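Local coordinates for protein SaTIE-TED (Staphylococcus aureus, PDB 6FX6) that is a surface-protein thioester domain of unknown function, which probably helps the bacterium attach covalently to host targets through a reactive thioester bond, at residues 168-173 with 199-204. Sequence-based numbering, arbitrary orientation.
Sequences GIRTPS and HLDRIT
R170 lies across H199 and reaches D201 on one face of an antiparallel strand pair, in which the short edge strand 168-170 of a four-stranded mixed sheet runs against the end of strand 195-201. The R170 guanidinium rests flat on the H199 imidazole, centres 3.9 Å apart and planes at 9°, with CZ 3.7 Å from H199 CG and NH2 over the middle of the ring. The same group turns its edge to the carboxylate, and NH1 gives a hydrogen bond of 3.0 Å to D201 OD1 on its syn side. This salt bridge lies almost in the guanidinium plane while the stack uses its face, and arginine suits the place because one flat cation can serve a ring and an acid together. Bends at chi2 (133°) and chi3 (66°) fold its long chain back over the neighbouring strand.

Beneath these side chains, R170 and H199 form a hydrogen-bonded pair, with R170 N to H199 O at 2.9 Å and H199 N to R170 O at 3.0 Å. G168 and D201 form the next such pair, held by D201 N to G168 O at 2.8 Å; the return bond from G168 N to D201 O is weak. Glycine fits there because T204 CG2 lies against its N and CA, where a side chain would be too close. Between them the non-hydrogen-bonded pair I169 and L200 faces the other way, where branched aliphatic chains suit an apolar surface: I169 CG2 meets L200 CD2 at 4.0 Å.

Farther out, I169 also packs on A177 and I179 of strand 175-180. On the opposite face the stacked imidazole is itself steadied by D230, whose OD2 is hydrogen-bonded to H199 ND1.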
loop_
_atom_site.group_PDB
_atom_site.type_symbol
_atom_site.label_atom_id
_atom_site.label_comp_id
_atom_site.label_asym_id
_atom_site.label_seq_id
_atom_site.Cartn_x
_atom_site.Cartn_y
_atom_site.Cartn_z
ATOM N N GLY A 168 13.051 -4.272 2.440
ATOM C CA GLY A 168 13.770 -5.210 1.583
ATOM C C GLY A 168 14.878 -4.522 0.822
ATOM O O GLY A 168 14.823 -3.310 0.595
ATOM N N ILE A 169 15.880 -5.310 0.438
ATOM C CA ILE A 169 17.062 -4.819 -0.267
ATOM C C ILE A 169 17.301 -5.727 -1.467
ATOM O O ILE A 169 17.401 -6.940 -1.301
ATOM C CB ILE A 169 18.325 -4.817 0.639
ATOM C CG1 ILE A 169 18.066 -4.039 1.940
ATOM C CG2 ILE A 169 19.517 -4.214 -0.102
ATOM C CD1 ILE A 169 19.207 -4.073 2.941
ATOM N N ARG A 170 17.384 -5.138 -2.661
ATOM C CA ARG A 170 17.761 -5.862 -3.878
ATOM C C ARG A 170 19.155 -5.418 -4.305
ATOM O O ARG A 170 19.458 -4.217 -4.353
ATOM C CB ARG A 170 16.778 -5.598 -5.015
ATOM C CG ARG A 170 15.365 -6.102 -4.768
ATOM C CD ARG A 170 14.329 -5.043 -5.124
ATOM N NE ARG A 170 14.291 -4.740 -6.545
ATOM C CZ ARG A 170 13.757 -3.646 -7.103
ATOM N NH1 ARG A 170 13.205 -2.672 -6.378
ATOM N NH2 ARG A 170 13.796 -3.523 -8.425
ATOM N N THR A 171 19.993 -6.402 -4.608
ATOM C CA THR A 171 21.348 -6.166 -5.053
ATOM C C THR A 171 21.652 -7.139 -6.179
ATOM O O THR A 171 21.149 -8.271 -6.163
ATOM C CB THR A 171 22.362 -6.407 -3.913
ATOM O OG1 THR A 171 22.224 -7.744 -3.411
ATOM C CG2 THR A 171 22.137 -5.427 -2.779
ATOM N N PRO A 172 22.482 -6.717 -7.153
ATOM C CA PRO A 172 22.954 -7.691 -8.129
ATOM C C PRO A 172 23.967 -8.638 -7.489
ATOM O O PRO A 172 24.464 -8.368 -6.393
ATOM C CB PRO A 172 23.621 -6.818 -9.192
ATOM C CG PRO A 172 24.102 -5.631 -8.433
ATOM C CD PRO A 172 23.036 -5.378 -7.410
ATOM N N SER A 173 24.263 -9.734 -8.176
ATOM C CA SER A 173 25.268 -10.690 -7.720
ATOM C C SER A 173 26.631 -10.002 -7.577
ATOM O O SER A 173 26.974 -9.118 -8.369
ATOM C CB SER A 173 25.363 -11.858 -8.704
ATOM O OG SER A 173 26.230 -12.856 -8.210
ATOM N N HIS A 199 18.735 -1.356 -4.445
ATOM C CA HIS A 199 17.381 -0.843 -4.206
ATOM C C HIS A 199 16.968 -1.097 -2.773
ATOM O O HIS A 199 17.013 -2.236 -2.319
ATOM C CB HIS A 199 16.353 -1.536 -5.106
ATOM C CG HIS A 199 16.692 -1.506 -6.559
ATOM N ND1 HIS A 199 16.248 -0.513 -7.405
ATOM C CD2 HIS A 199 17.407 -2.365 -7.325
ATOM C CE1 HIS A 199 16.689 -0.755 -8.630
ATOM N NE2 HIS A 199 17.393 -1.872 -8.608
ATOM N N LEU A 200 16.540 -0.043 -2.083
ATOM C CA LEU A 200 16.067 -0.122 -0.697
ATOM C C LEU A 200 14.549 0.068 -0.666
ATOM O O LEU A 200 14.067 1.194 -0.596
ATOM C CB LEU A 200 16.759 0.945 0.152
ATOM C CG LEU A 200 18.278 1.024 0.006
ATOM C CD1 LEU A 200 18.814 2.102 0.942
ATOM C CD2 LEU A 200 18.939 -0.322 0.272
ATOM N N ASP A 201 13.811 -1.045 -0.708
ATOM C CA ASP A 201 12.355 -1.026 -0.889
ATOM C C ASP A 201 11.592 -0.755 0.403
ATOM O O ASP A 201 11.889 -1.343 1.445
ATOM C CB ASP A 201 11.854 -2.372 -1.429
ATOM C CG ASP A 201 12.498 -2.763 -2.738
ATOM O OD1 ASP A 201 12.819 -1.877 -3.555
ATOM O OD2 ASP A 201 12.672 -3.975 -2.947
ATOM N N ARG A 202 10.581 0.102 0.314
ATOM C CA ARG A 202 9.613 0.274 1.398
ATOM C C ARG A 202 8.526 -0.809 1.390
ATOM O O ARG A 202 7.979 -1.130 2.440
ATOM C CB ARG A 202 8.957 1.653 1.322
ATOM C CG ARG A 202 9.882 2.796 1.691
ATOM C CD ARG A 202 9.246 4.132 1.354
ATOM N NE ARG A 202 10.059 5.255 1.815
ATOM C CZ ARG A 202 10.039 5.783 3.043
ATOM N NH1 ARG A 202 9.237 5.310 4.004
ATOM N NH2 ARG A 202 10.841 6.812 3.318
ATOM N N ILE A 203 8.210 -1.343 0.207
ATOM C CA ILE A 203 7.158 -2.348 0.032
ATOM C C ILE A 203 7.727 -3.589 -0.671
ATOM O O ILE A 203 8.323 -3.483 -1.739
ATOM C CB ILE A 203 5.974 -1.776 -0.789
ATOM C CG1 ILE A 203 5.364 -0.564 -0.063
ATOM C CG2 ILE A 203 4.912 -2.848 -1.025
ATOM C CD1 ILE A 203 4.297 0.181 -0.849
ATOM N N THR A 204 7.508 -4.759 -0.077
ATOM C CA THR A 204 8.003 -6.029 -0.609
ATOM C C THR A 204 6.898 -7.040 -0.966
ATOM O O THR A 204 7.194 -8.215 -1.184
ATOM C CB THR A 204 8.958 -6.682 0.405
ATOM O OG1 THR A 204 8.243 -6.970 1.611
ATOM C CG2 THR A 204 10.130 -5.749 0.708
#